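Local coordinates for ComZ (PDB 6QVI), which probably acts as a DNA receptor at the tip of type IV pili during natural transformation in Thermus thermophilus, at residues A78-V83 with R93-L98; S130-L135 with G514-Q519; R213-K218 with G266-S271; S333-L338 with G378-L383; D373-G378 with A402-G407. All blocks are in the same frame, centred on the assembly; numbering follows the deposited sequence.

Contact 1 of 5, residues A78-V83 with R93-L98; sequences AQNEVV and RYTATL
The phenol ring of Tyr94 runs alongside Glu81, the two side chains pointing the same way from adjacent strands. CB of Glu81 makes an off-centre CH-pi contact, 4.2 Å from the centroid of the Tyr94 ring, and the carbonyl O of Glu81 also stands above a ring face. Tyr94 CG lies between its own backbone N and carbonyl carbon (chi1 66°), a rotation that lays the ring against the partner strand, where Val83 CG2 meets the ring edge 3.5 Å from Tyr94 CD2. The bend of Glu81 at chi2 carries its carboxylate to the phenol end of the ring, and there OE2 is salt-bridged to Lys27 of helix 12-40. The backbones form a beta hairpin of the pseudopilin-like domain, interrupted by a G1 beta bulge: Asn80 and Glu81 together face Tyr94. Ala78 and Ala96 form a hydrogen-bonded pair before the bulge, and Tyr94 N donates to Glu81 O (3.0 Å) after it. The extra residue turns Asn80 N onto Thr95 OG1 at 3.2 Å, an almost straight bond of 176°. On the face away from Tyr94, the Arg93 guanidinium lies flat over Asn80 O, 3.7 Å below it, with Val82 CG1 3.4 Å from Arg93 NH1. A serine in place of Tyr94 would probably leave Glu81 CB and Val83 CG2 without the ring they pack on and open a gap beneath helix 12-40.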
# COMPACT_ATOMS: atom_id res chain seq x y z
N ALA A 78 33.72 -3.92 -0.63
CA ALA A 78 34.74 -4.85 -1.15
C ALA A 78 36.13 -4.37 -0.80
O ALA A 78 36.49 -3.21 -1.05
CB ALA A 78 34.64 -5.01 -2.68
N GLN A 79 36.90 -5.23 -0.16
CA GLN A 79 38.23 -4.90 0.26
C GLN A 79 39.18 -5.80 -0.47
O GLN A 79 39.05 -6.98 -0.41
CB GLN A 79 38.38 -5.11 1.73
CG GLN A 79 39.67 -4.60 2.28
CD GLN A 79 39.48 -3.82 3.54
OE1 GLN A 79 40.14 -4.07 4.53
NE2 GLN A 79 38.59 -2.87 3.51
N ASN A 80 40.08 -5.21 -1.24
CA ASN A 80 41.07 -5.91 -2.03
C ASN A 80 40.55 -6.93 -3.02
O ASN A 80 41.21 -7.87 -3.33
CB ASN A 80 42.14 -6.50 -1.14
CG ASN A 80 42.86 -5.44 -0.37
OD1 ASN A 80 43.26 -4.46 -0.93
ND2 ASN A 80 42.99 -5.62 0.91
N GLU A 81 39.39 -6.69 -3.58
CA GLU A 81 38.84 -7.61 -4.53
C GLU A 81 39.68 -7.50 -5.76
O GLU A 81 40.02 -6.43 -6.14
CB GLU A 81 37.42 -7.20 -4.82
CG GLU A 81 36.69 -8.04 -5.83
CD GLU A 81 35.22 -8.14 -5.52
OE1 GLU A 81 34.86 -8.13 -4.33
OE2 GLU A 81 34.42 -8.24 -6.45
N VAL A 82 39.99 -8.59 -6.43
CA VAL A 82 40.84 -8.48 -7.58
C VAL A 82 40.18 -8.51 -8.92
O VAL A 82 39.31 -9.28 -9.17
CB VAL A 82 41.90 -9.57 -7.59
CG1 VAL A 82 42.28 -9.97 -6.19
CG2 VAL A 82 41.42 -10.77 -8.36
N VAL A 83 40.64 -7.65 -9.80
CA VAL A 83 40.15 -7.59 -11.16
C VAL A 83 40.94 -8.61 -11.94
O VAL A 83 42.08 -8.84 -11.65
CB VAL A 83 40.44 -6.23 -11.74
CG1 VAL A 83 39.62 -5.98 -12.98
CG2 VAL A 83 40.19 -5.18 -10.71
N ARG A 93 43.90 -4.73 -7.78
CA ARG A 93 42.96 -4.86 -6.70
C ARG A 93 42.20 -3.57 -6.56
O ARG A 93 42.59 -2.55 -7.08
CB ARG A 93 43.68 -5.13 -5.39
CG ARG A 93 45.00 -5.86 -5.51
CD ARG A 93 44.90 -7.33 -5.09
NE ARG A 93 44.95 -7.53 -3.64
CZ ARG A 93 44.81 -8.72 -3.04
NH1 ARG A 93 44.61 -9.80 -3.78
NH2 ARG A 93 44.85 -8.82 -1.72
N TYR A 94 41.07 -3.60 -5.88
CA TYR A 94 40.33 -2.39 -5.66
C TYR A 94 39.55 -2.47 -4.42
O TYR A 94 39.31 -3.51 -3.92
CB TYR A 94 39.43 -2.02 -6.81
CG TYR A 94 38.32 -2.95 -7.06
CD1 TYR A 94 37.31 -3.09 -6.16
CD2 TYR A 94 38.27 -3.68 -8.19
CE1 TYR A 94 36.27 -3.94 -6.40
CE2 TYR A 94 37.25 -4.53 -8.43
CZ TYR A 94 36.26 -4.65 -7.53
OH TYR A 94 35.27 -5.51 -7.79
N THR A 95 39.18 -1.33 -3.91
CA THR A 95 38.41 -1.32 -2.73
C THR A 95 37.21 -0.44 -2.83
O THR A 95 37.35 0.73 -2.95
CB THR A 95 39.22 -0.92 -1.55
OG1 THR A 95 40.04 -2.02 -1.20
CG2 THR A 95 38.32 -0.64 -0.43
N ALA A 96 36.01 -1.01 -2.74
CA ALA A 96 34.81 -0.22 -2.93
C ALA A 96 34.21 0.06 -1.56
O ALA A 96 34.00 -0.88 -0.77
CB ALA A 96 33.80 -0.93 -3.83
N THR A 97 33.93 1.33 -1.30
CA THR A 97 33.34 1.78 -0.05
C THR A 97 32.14 2.64 -0.38
O THR A 97 32.17 3.42 -1.33
CB THR A 97 34.31 2.61 0.80
OG1 THR A 97 35.52 1.87 1.02
CG2 THR A 97 33.70 2.90 2.14
N LEU A 98 31.07 2.46 0.41
CA LEU A 98 29.82 3.19 0.23
C LEU A 98 29.65 4.13 1.41
O LEU A 98 29.73 3.69 2.56
CB LEU A 98 28.63 2.22 0.15
CG LEU A 98 27.29 2.97 0.09
CD1 LEU A 98 27.28 3.85 -1.13
CD2 LEU A 98 26.09 2.03 0.10

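Contact 2 of 5, residues S130-L135 with G514-Q519; sequences SNSDYL and GKPVFQ
Ser130 grips the 514-519 segment through both its backbone and its side chain. A chi1 of 67° tucks its OG in above the main chain and aims it at Lys515, where it donates to Lys515 O at 2.8 Å, approaching nearly along the C=O axis. Its main chain forms an antiparallel hydrogen-bonded pair with Val517: Ser130 N to Val517 O and Val517 N to Ser130 O, each 2.9 Å. A third backbone link, Gly514 N to Ser132 O (2.8 Å), continues the pairing past the end of the regular strand. Replacing Ser130 by alanine removes the hydroxyl and would probably leave Lys515 O without this side-chain donor. Further out, Ser132 OG rests against the Pro516 ring, 3.6 Å from CG of Pro516, while hydrogen-bonding to Glu40 of helix 12-40. The same helix touches Pro516 through Tyr36 and Glu40, and so closes over this side of the contact. Val517 CB packs against the oxygen of Ser130, 3.5 Å from OG. The two segments meeting here leave and re-enter the antiparallel sheet of the pseudopilin-like domain, and the long intervening chain holds the strands of the beta-solenoid, as expected where one domain is inserted into another.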
# COMPACT_ATOMS: atom_id res chain seq x y z
N SER A 130 15.98 7.45 -3.84
CA SER A 130 14.79 7.42 -2.99
C SER A 130 13.84 6.35 -3.51
O SER A 130 13.72 6.16 -4.73
CB SER A 130 14.15 8.81 -2.95
OG SER A 130 13.61 9.19 -4.20
N ASN A 131 13.24 5.60 -2.60
CA ASN A 131 12.30 4.54 -2.98
C ASN A 131 10.84 5.01 -2.97
O ASN A 131 10.48 6.04 -2.40
CB ASN A 131 12.48 3.34 -2.04
CG ASN A 131 13.74 2.52 -2.37
OD1 ASN A 131 13.75 1.75 -3.34
ND2 ASN A 131 14.82 2.72 -1.59
N SER A 132 9.99 4.22 -3.62
CA SER A 132 8.57 4.60 -3.63
C SER A 132 8.01 4.51 -2.23
O SER A 132 7.26 5.39 -1.79
CB SER A 132 7.76 3.73 -4.60
OG SER A 132 7.94 4.14 -5.94
N ASP A 133 8.37 3.44 -1.52
CA ASP A 133 7.83 3.11 -0.20
C ASP A 133 6.30 3.04 -0.26
O ASP A 133 5.57 3.90 0.24
CB ASP A 133 8.33 4.08 0.86
CG ASP A 133 7.85 3.71 2.27
OD1 ASP A 133 7.40 2.56 2.47
OD2 ASP A 133 7.95 4.57 3.19
N TYR A 134 5.83 1.97 -0.91
CA TYR A 134 4.40 1.71 -1.00
C TYR A 134 3.82 1.66 0.41
O TYR A 134 4.14 0.76 1.19
CB TYR A 134 4.17 0.39 -1.75
CG TYR A 134 4.32 0.49 -3.27
CD1 TYR A 134 3.45 1.28 -4.03
CD2 TYR A 134 5.37 -0.15 -3.94
CE1 TYR A 134 3.58 1.38 -5.41
CE2 TYR A 134 5.52 -0.04 -5.33
CZ TYR A 134 4.62 0.73 -6.06
OH TYR A 134 4.73 0.85 -7.43
N LEU A 135 2.93 2.60 0.70
CA LEU A 135 2.38 2.72 2.05
C LEU A 135 1.59 1.48 2.43
O LEU A 135 0.86 0.90 1.61
CB LEU A 135 1.50 3.96 2.15
CG LEU A 135 2.30 5.24 1.94
CD1 LEU A 135 1.50 6.46 2.35
CD2 LEU A 135 3.62 5.15 2.74
N GLY A 514 6.99 8.15 -1.36
CA GLY A 514 7.74 9.15 -2.09
C GLY A 514 7.93 8.70 -3.51
O GLY A 514 7.55 7.59 -3.88
N LYS A 515 8.57 9.58 -4.32
CA LYS A 515 8.82 9.31 -5.74
C LYS A 515 10.08 8.45 -5.92
O LYS A 515 11.03 8.59 -5.16
CB LYS A 515 8.96 10.63 -6.51
CG LYS A 515 7.76 10.89 -7.43
CD LYS A 515 7.78 12.28 -8.06
CE LYS A 515 7.04 12.26 -9.40
NZ LYS A 515 7.38 13.42 -10.27
N PRO A 516 10.08 7.51 -6.87
CA PRO A 516 11.27 6.67 -7.10
C PRO A 516 12.35 7.40 -7.90
O PRO A 516 12.11 7.90 -9.00
CB PRO A 516 10.70 5.47 -7.86
CG PRO A 516 9.46 6.03 -8.60
CD PRO A 516 8.92 7.12 -7.71
N VAL A 517 13.57 7.45 -7.34
CA VAL A 517 14.68 8.14 -7.99
C VAL A 517 15.96 7.34 -7.77
O VAL A 517 16.23 6.85 -6.66
CB VAL A 517 14.81 9.60 -7.49
CG1 VAL A 517 16.21 10.13 -7.72
CG2 VAL A 517 13.81 10.47 -8.20
N PHE A 518 16.72 7.16 -8.85
CA PHE A 518 18.10 6.67 -8.82
C PHE A 518 18.87 7.56 -9.81
O PHE A 518 18.94 7.26 -11.00
CB PHE A 518 18.20 5.17 -9.17
CG PHE A 518 19.57 4.66 -9.09
CD1 PHE A 518 20.09 4.17 -7.89
CD2 PHE A 518 20.41 4.76 -10.21
CE1 PHE A 518 21.43 3.73 -7.83
CE2 PHE A 518 21.74 4.35 -10.16
CZ PHE A 518 22.26 3.84 -8.97
N GLN A 519 19.44 8.65 -9.31
CA GLN A 519 20.02 9.62 -10.22
C GLN A 519 21.48 9.93 -9.86
O GLN A 519 21.81 10.12 -8.69
CB GLN A 519 19.16 10.89 -10.25
CG GLN A 519 19.95 12.09 -10.70
CD GLN A 519 19.10 13.08 -11.45
OE1 GLN A 519 18.75 12.82 -12.62
NE2 GLN A 519 18.84 14.23 -10.86

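Contact 3 of 5, residues R213-K218 with G266-S271; sequences RVQYGK and GGFDLS
Gln215 and Phe268 are where the two backbones come nearest, with CA atoms 5.4 Å apart. The segments do not pair as strands here. They belong to the beta-solenoid domain, in which strand 212-214 lies between parallel strands 160-162 and 237-239, and strand 265-266 follows next to 237-239; past that strand the chain turns back so that Phe268 reaches over to Gln215. Phe268 holds CG anti to the backbone N (chi1 -179°), which sends its ring over Gln215. Gln215 CB stands above a face of that ring, 3.6 Å from the Phe268 centroid, and the Gln215 CA packs on the ring at CD1 of Phe268, 3.3 Å away. Beyond CG the glutamine chain is extended, and its amide is stacked parallel to the ring, with planes only 6° apart. Pro273 touches both residues. Next to this stack, CD2 of Leu270 lies 3.7 Å from NH1 of Arg213. The guanidinium and the Asp269 carboxylate are nearly coplanar, 15° apart, and meet edge on in a salt bridge. A single nitrogen does the work: NH1 of Arg213 lies 2.6 Å from OD2 of Asp269 and donates a hydrogen bond to its OD1 at 2.9 Å.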
# COMPACT_ATOMS: atom_id res chain seq x y z
N ARG A 213 1.16 7.89 10.98
CA ARG A 213 1.59 9.08 10.27
C ARG A 213 0.41 10.03 10.14
O ARG A 213 -0.69 9.63 9.72
CB ARG A 213 2.15 8.75 8.88
CG ARG A 213 3.43 7.91 8.89
CD ARG A 213 4.14 7.90 7.53
NE ARG A 213 4.49 6.54 7.13
CZ ARG A 213 5.72 6.11 6.88
NH1 ARG A 213 6.74 6.94 7.00
NH2 ARG A 213 5.93 4.85 6.51
N VAL A 214 0.66 11.28 10.41
CA VAL A 214 -0.34 12.28 10.27
C VAL A 214 0.33 13.42 9.60
O VAL A 214 1.10 14.09 10.20
CB VAL A 214 -0.83 12.75 11.61
CG1 VAL A 214 -1.59 14.02 11.44
CG2 VAL A 214 -1.68 11.70 12.24
N GLN A 215 0.02 13.65 8.35
CA GLN A 215 0.65 14.71 7.64
C GLN A 215 0.31 16.10 8.08
O GLN A 215 1.16 16.93 8.12
CB GLN A 215 0.38 14.60 6.17
CG GLN A 215 0.68 15.88 5.46
CD GLN A 215 0.52 15.77 3.97
OE1 GLN A 215 -0.11 14.87 3.48
NE2 GLN A 215 1.11 16.70 3.26
N TYR A 216 -0.94 16.38 8.40
CA TYR A 216 -1.27 17.71 8.85
C TYR A 216 -2.05 17.66 10.13
O TYR A 216 -3.12 17.14 10.15
CB TYR A 216 -2.14 18.44 7.84
CG TYR A 216 -1.46 18.82 6.55
CD1 TYR A 216 -0.41 19.68 6.53
CD2 TYR A 216 -1.91 18.33 5.37
CE1 TYR A 216 0.20 20.02 5.36
CE2 TYR A 216 -1.30 18.66 4.20
CZ TYR A 216 -0.25 19.50 4.20
OH TYR A 216 0.34 19.82 3.02
N GLY A 217 -1.50 18.22 11.19
CA GLY A 217 -2.18 18.24 12.46
C GLY A 217 -1.46 17.62 13.63
O GLY A 217 -0.40 17.08 13.47
N LYS A 218 -2.04 17.76 14.81
CA LYS A 218 -1.55 17.19 16.06
C LYS A 218 -2.40 15.96 16.44
O LYS A 218 -3.37 15.62 15.76
CB LYS A 218 -1.56 18.24 17.16
CG LYS A 218 -0.88 19.54 16.78
CD LYS A 218 -1.35 20.66 17.65
CE LYS A 218 -0.60 20.63 18.94
NZ LYS A 218 0.78 21.14 18.69
N GLY A 266 8.82 11.56 15.62
CA GLY A 266 8.99 12.95 15.24
C GLY A 266 7.86 13.53 14.43
O GLY A 266 6.71 13.10 14.55
N GLY A 267 8.18 14.39 13.46
CA GLY A 267 7.16 14.97 12.62
C GLY A 267 6.87 14.06 11.46
O GLY A 267 7.37 12.95 11.37
N PHE A 268 5.99 14.53 10.58
CA PHE A 268 5.64 13.76 9.39
C PHE A 268 6.90 13.53 8.58
O PHE A 268 7.64 14.49 8.28
CB PHE A 268 4.59 14.52 8.58
CG PHE A 268 4.12 13.81 7.34
CD1 PHE A 268 3.26 12.71 7.40
CD2 PHE A 268 4.52 14.27 6.10
CE1 PHE A 268 2.80 12.11 6.21
CE2 PHE A 268 4.09 13.67 4.93
CZ PHE A 268 3.24 12.59 4.98
N ASP A 269 7.20 12.27 8.31
CA ASP A 269 8.48 11.82 7.76
C ASP A 269 8.43 11.50 6.27
O ASP A 269 9.03 10.52 5.84
CB ASP A 269 8.95 10.60 8.53
CG ASP A 269 8.09 9.41 8.26
OD1 ASP A 269 6.84 9.58 8.13
OD2 ASP A 269 8.65 8.31 8.19
N LEU A 270 7.73 12.27 5.45
CA LEU A 270 7.66 11.93 4.04
C LEU A 270 7.74 13.17 3.18
O LEU A 270 7.09 14.18 3.44
CB LEU A 270 6.36 11.19 3.70
CG LEU A 270 6.05 9.78 4.20
CD1 LEU A 270 4.61 9.32 3.75
CD2 LEU A 270 7.11 8.80 3.79
N SER A 271 8.56 13.07 2.15
CA SER A 271 8.57 14.01 1.04
C SER A 271 7.72 13.39 -0.06
O SER A 271 7.60 12.16 -0.15
CB SER A 271 9.99 14.28 0.56
OG SER A 271 10.81 13.13 0.70

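Contact 4 of 5, residues S333-L338 with G378-L383; sequences SGTLTL and GIDAVL
Gly334 opens the pairing by offering its O to Asp380 N at 2.9 Å. Its phi is positive, and a side chain at these angles would run into the carbonyl of Ser333. Thr335 comes next, paired with Asp380: its OG1 passes 3.7 Å from Asp380 CB, while the carboxylate beyond reaches the other way, its OD2 accepting Asn412 N. Leu336 makes two backbone bonds, its N to Asp380 O (2.7 Å) and its O accepting Val382 N (2.8 Å), and turns its side chain to the inner face with Ala381, where its CB lies 4.1 Å from CG2 of Ile379. Met331 touches both Leu336 and Ile379. This alternation of donor and acceptor along one strand, with the partners in register, is the parallel ladder by which the coils of a beta-solenoid stack; strand 380-383 has strand 409-415 on its other edge. Thr337 returns to the outer face and runs beside Val382, whose CG2 lies 3.2 Å from Thr337 CB. At Leu338 the chain gives its N to Val382 O (2.9 Å), and with CG anti to the carbonyl carbon (chi1 -68°) the side chain drops beside Leu383, CD1 of Leu338 lying 3.6 Å from CG of Leu383.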
# COMPACT_ATOMS: atom_id res chain seq x y z
N SER A 333 -34.26 0.01 -10.04
CA SER A 333 -34.47 0.98 -8.99
C SER A 333 -33.40 1.97 -8.72
O SER A 333 -33.68 3.02 -8.19
CB SER A 333 -34.63 0.22 -7.70
OG SER A 333 -33.77 -0.89 -7.64
N GLY A 334 -32.17 1.66 -9.09
CA GLY A 334 -31.04 2.51 -8.74
C GLY A 334 -30.27 1.96 -7.58
O GLY A 334 -29.28 2.57 -7.13
N THR A 335 -30.67 0.78 -7.11
CA THR A 335 -30.04 0.09 -6.00
C THR A 335 -30.03 -1.38 -6.38
O THR A 335 -31.10 -1.98 -6.57
CB THR A 335 -30.77 0.29 -4.67
OG1 THR A 335 -30.59 1.64 -4.20
CG2 THR A 335 -30.25 -0.68 -3.63
N LEU A 336 -28.83 -1.94 -6.46
CA LEU A 336 -28.62 -3.34 -6.76
C LEU A 336 -28.52 -4.04 -5.42
O LEU A 336 -27.55 -3.87 -4.69
CB LEU A 336 -27.31 -3.50 -7.51
CG LEU A 336 -26.94 -4.73 -8.34
CD1 LEU A 336 -25.57 -4.44 -8.86
CD2 LEU A 336 -26.94 -5.96 -7.55
N THR A 337 -29.49 -4.87 -5.10
CA THR A 337 -29.41 -5.63 -3.88
C THR A 337 -29.29 -7.04 -4.34
O THR A 337 -29.98 -7.46 -5.19
CB THR A 337 -30.59 -5.39 -2.94
OG1 THR A 337 -31.24 -6.62 -2.64
CG2 THR A 337 -31.55 -4.44 -3.52
N LEU A 338 -28.40 -7.78 -3.75
CA LEU A 338 -28.21 -9.15 -4.20
C LEU A 338 -29.24 -10.05 -3.52
O LEU A 338 -30.25 -10.38 -4.15
CB LEU A 338 -26.79 -9.61 -3.90
CG LEU A 338 -25.76 -8.88 -4.75
CD1 LEU A 338 -24.47 -9.58 -4.66
CD2 LEU A 338 -26.19 -8.90 -6.16
N GLY A 378 -24.14 5.61 -10.44
CA GLY A 378 -25.46 6.09 -10.10
C GLY A 378 -26.31 4.96 -9.61
O GLY A 378 -27.50 4.96 -9.76
N ILE A 379 -25.68 4.03 -8.96
CA ILE A 379 -26.33 2.81 -8.49
C ILE A 379 -25.74 2.52 -7.12
O ILE A 379 -24.54 2.73 -6.92
CB ILE A 379 -26.07 1.63 -9.45
CG1 ILE A 379 -26.94 1.74 -10.71
CG2 ILE A 379 -26.28 0.29 -8.73
CD1 ILE A 379 -26.59 0.70 -11.76
N ASP A 380 -26.58 2.18 -6.16
CA ASP A 380 -26.07 1.67 -4.91
C ASP A 380 -26.04 0.15 -4.97
O ASP A 380 -26.69 -0.48 -5.80
CB ASP A 380 -26.91 2.19 -3.74
CG ASP A 380 -26.65 3.68 -3.46
OD1 ASP A 380 -27.38 4.33 -2.67
OD2 ASP A 380 -25.66 4.20 -4.04
N ALA A 381 -25.25 -0.44 -4.09
CA ALA A 381 -25.20 -1.89 -4.02
C ALA A 381 -25.34 -2.30 -2.57
O ALA A 381 -24.74 -1.69 -1.69
CB ALA A 381 -23.88 -2.42 -4.61
N VAL A 382 -26.15 -3.34 -2.33
CA VAL A 382 -26.21 -3.95 -1.01
C VAL A 382 -26.10 -5.46 -1.26
O VAL A 382 -26.72 -5.97 -2.21
CB VAL A 382 -27.52 -3.61 -0.24
CG1 VAL A 382 -27.88 -2.09 -0.35
CG2 VAL A 382 -28.64 -4.59 -0.51
N LEU A 383 -25.20 -6.12 -0.53
CA LEU A 383 -25.12 -7.57 -0.48
C LEU A 383 -25.70 -7.95 0.86
O LEU A 383 -25.13 -7.62 1.90
CB LEU A 383 -23.70 -8.11 -0.62
CG LEU A 383 -22.91 -7.90 -1.88
CD1 LEU A 383 -22.38 -6.53 -1.85
CD2 LEU A 383 -21.78 -8.89 -1.84

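Contact 5 of 5, residues D373-G378 with A402-G407; sequences DVVLEG and AVLKLG
Val375 sets its CB against the methyl of Ala402, with its CG2 reaching on to Leu404, 3.8 Å from the CD1 of that leucine. The strands carrying them, 374-377 and 398-406, run parallel (26° between the short axes) as neighbouring rungs of the beta-solenoid, and strand 304-309 pairs with the far edge of 374-377. Glu377 shares the face of Val375. Its CG, anti to the carbonyl carbon (chi1 -51°), lies 4.0 Å from Leu404 CB, which lays the aliphatic part of the chain on the leucine while the buried carboxylate is salt-bridged through OE2 to Arg305 NE. Leu406 adds a second apolar neighbour, its CD2 4.0 Å from CB of Glu377. Leu376 and Val403 share the other face and meet more loosely, CD1 of Leu376 and CG1 of Val403 being 4.5 Å apart. The backbone ladder alternates along the strands: Val374 O takes Ala402 N, Leu376 N gives to Ala402 O at 2.8 Å, and Leu376 O accepts Leu404 N. At Gly378 the strand ends, and Leu406 CB comes 3.7 Å from the glycine N. That same Gly378 N donates to Leu404 O at 2.7 Å in a nearly linear bond of 175°.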
# COMPACT_ATOMS: atom_id res chain seq x y z
N ASP A 373 -13.22 -6.26 -14.27
CA ASP A 373 -13.68 -5.21 -13.37
C ASP A 373 -15.04 -4.65 -13.79
O ASP A 373 -15.29 -4.41 -14.98
CB ASP A 373 -12.63 -4.11 -13.32
CG ASP A 373 -11.23 -4.65 -12.96
OD1 ASP A 373 -10.85 -4.56 -11.77
OD2 ASP A 373 -10.52 -5.17 -13.85
N VAL A 374 -15.89 -4.39 -12.83
CA VAL A 374 -17.22 -3.88 -13.09
C VAL A 374 -17.53 -2.62 -12.33
O VAL A 374 -17.31 -2.56 -11.17
CB VAL A 374 -18.27 -4.94 -12.75
CG1 VAL A 374 -17.71 -6.03 -11.90
CG2 VAL A 374 -19.46 -4.36 -12.05
N VAL A 375 -18.05 -1.60 -13.00
CA VAL A 375 -18.40 -0.38 -12.32
C VAL A 375 -19.79 0.09 -12.65
O VAL A 375 -20.12 0.22 -13.80
CB VAL A 375 -17.40 0.75 -12.56
CG1 VAL A 375 -16.52 0.42 -13.71
CG2 VAL A 375 -18.07 2.06 -12.81
N LEU A 376 -20.58 0.36 -11.62
CA LEU A 376 -21.94 0.82 -11.71
C LEU A 376 -22.03 2.24 -11.29
O LEU A 376 -21.79 2.53 -10.18
CB LEU A 376 -22.79 0.02 -10.77
CG LEU A 376 -22.34 -1.41 -10.76
CD1 LEU A 376 -23.17 -2.22 -9.81
CD2 LEU A 376 -22.45 -1.97 -12.14
N GLU A 377 -22.38 3.15 -12.17
CA GLU A 377 -22.46 4.52 -11.79
C GLU A 377 -23.89 4.94 -11.55
O GLU A 377 -24.72 4.68 -12.35
CB GLU A 377 -21.87 5.40 -12.87
CG GLU A 377 -20.50 4.98 -13.32
CD GLU A 377 -19.89 5.90 -14.35
OE1 GLU A 377 -19.83 7.12 -14.15
OE2 GLU A 377 -19.45 5.39 -15.37
N GLY A 378 -24.14 5.61 -10.44
CA GLY A 378 -25.46 6.09 -10.10
C GLY A 378 -26.31 4.96 -9.61
O GLY A 378 -27.50 4.96 -9.76
N ALA A 402 -16.93 -1.31 -8.62
CA ALA A 402 -17.04 0.11 -8.30
C ALA A 402 -18.51 0.50 -8.30
O ALA A 402 -19.25 0.15 -9.22
CB ALA A 402 -16.30 0.97 -9.30
N VAL A 403 -18.90 1.23 -7.27
CA VAL A 403 -20.16 1.94 -7.25
C VAL A 403 -19.79 3.41 -7.18
O VAL A 403 -19.23 3.88 -6.18
CB VAL A 403 -21.08 1.53 -6.09
CG1 VAL A 403 -21.74 0.18 -6.34
CG2 VAL A 403 -20.26 1.43 -4.81
N LEU A 404 -20.06 4.14 -8.25
CA LEU A 404 -19.71 5.54 -8.38
C LEU A 404 -20.95 6.41 -8.36
O LEU A 404 -22.05 5.98 -8.71
CB LEU A 404 -18.94 5.76 -9.68
CG LEU A 404 -17.74 4.84 -9.94
CD1 LEU A 404 -17.04 5.34 -11.17
CD2 LEU A 404 -16.79 4.74 -8.74
N LYS A 405 -20.77 7.66 -7.96
CA LYS A 405 -21.89 8.59 -8.03
C LYS A 405 -22.07 9.10 -9.45
O LYS A 405 -21.11 9.25 -10.20
CB LYS A 405 -21.68 9.78 -7.08
CG LYS A 405 -21.57 9.40 -5.63
CD LYS A 405 -21.54 10.66 -4.78
CE LYS A 405 -21.56 10.33 -3.31
NZ LYS A 405 -21.56 11.57 -2.49
N LEU A 406 -23.30 9.38 -9.80
CA LEU A 406 -23.62 9.95 -11.10
C LEU A 406 -24.74 10.95 -10.87
O LEU A 406 -25.83 10.56 -10.46
CB LEU A 406 -24.02 8.87 -12.10
CG LEU A 406 -24.11 9.35 -13.54
CD1 LEU A 406 -22.95 10.34 -13.92
CD2 LEU A 406 -24.19 8.16 -14.52
N GLY A 407 -24.45 12.23 -11.10
CA GLY A 407 -25.39 13.28 -10.76
C GLY A 407 -25.77 13.32 -9.29
O GLY A 407 -26.93 13.61 -8.95

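Contacts 4 and 5 adjoin in the solenoid: their centres are about 10 Å apart, Gly378 belongs to both, and strands 374-377 and 380-383 follow each other in the chain. Their inner side chains also meet, with Leu336 CD1 3.4 Å from Leu376 CD1 and Ala381 CB 3.8 Å from Val403 CG1. Contact 3 lies elsewhere in that domain, its centre about 33 Å from contact 5, and leans toward contact 2 through a long, weak ion pair, Asp133 OD2 to Arg213 NH2 at 3.9 Å. Contact 2 thus stands at the domain junction. It shares the pseudopilin-like sheet with contact 1, whose centre is about 29 Å away and about 66 Å from that of contact 4.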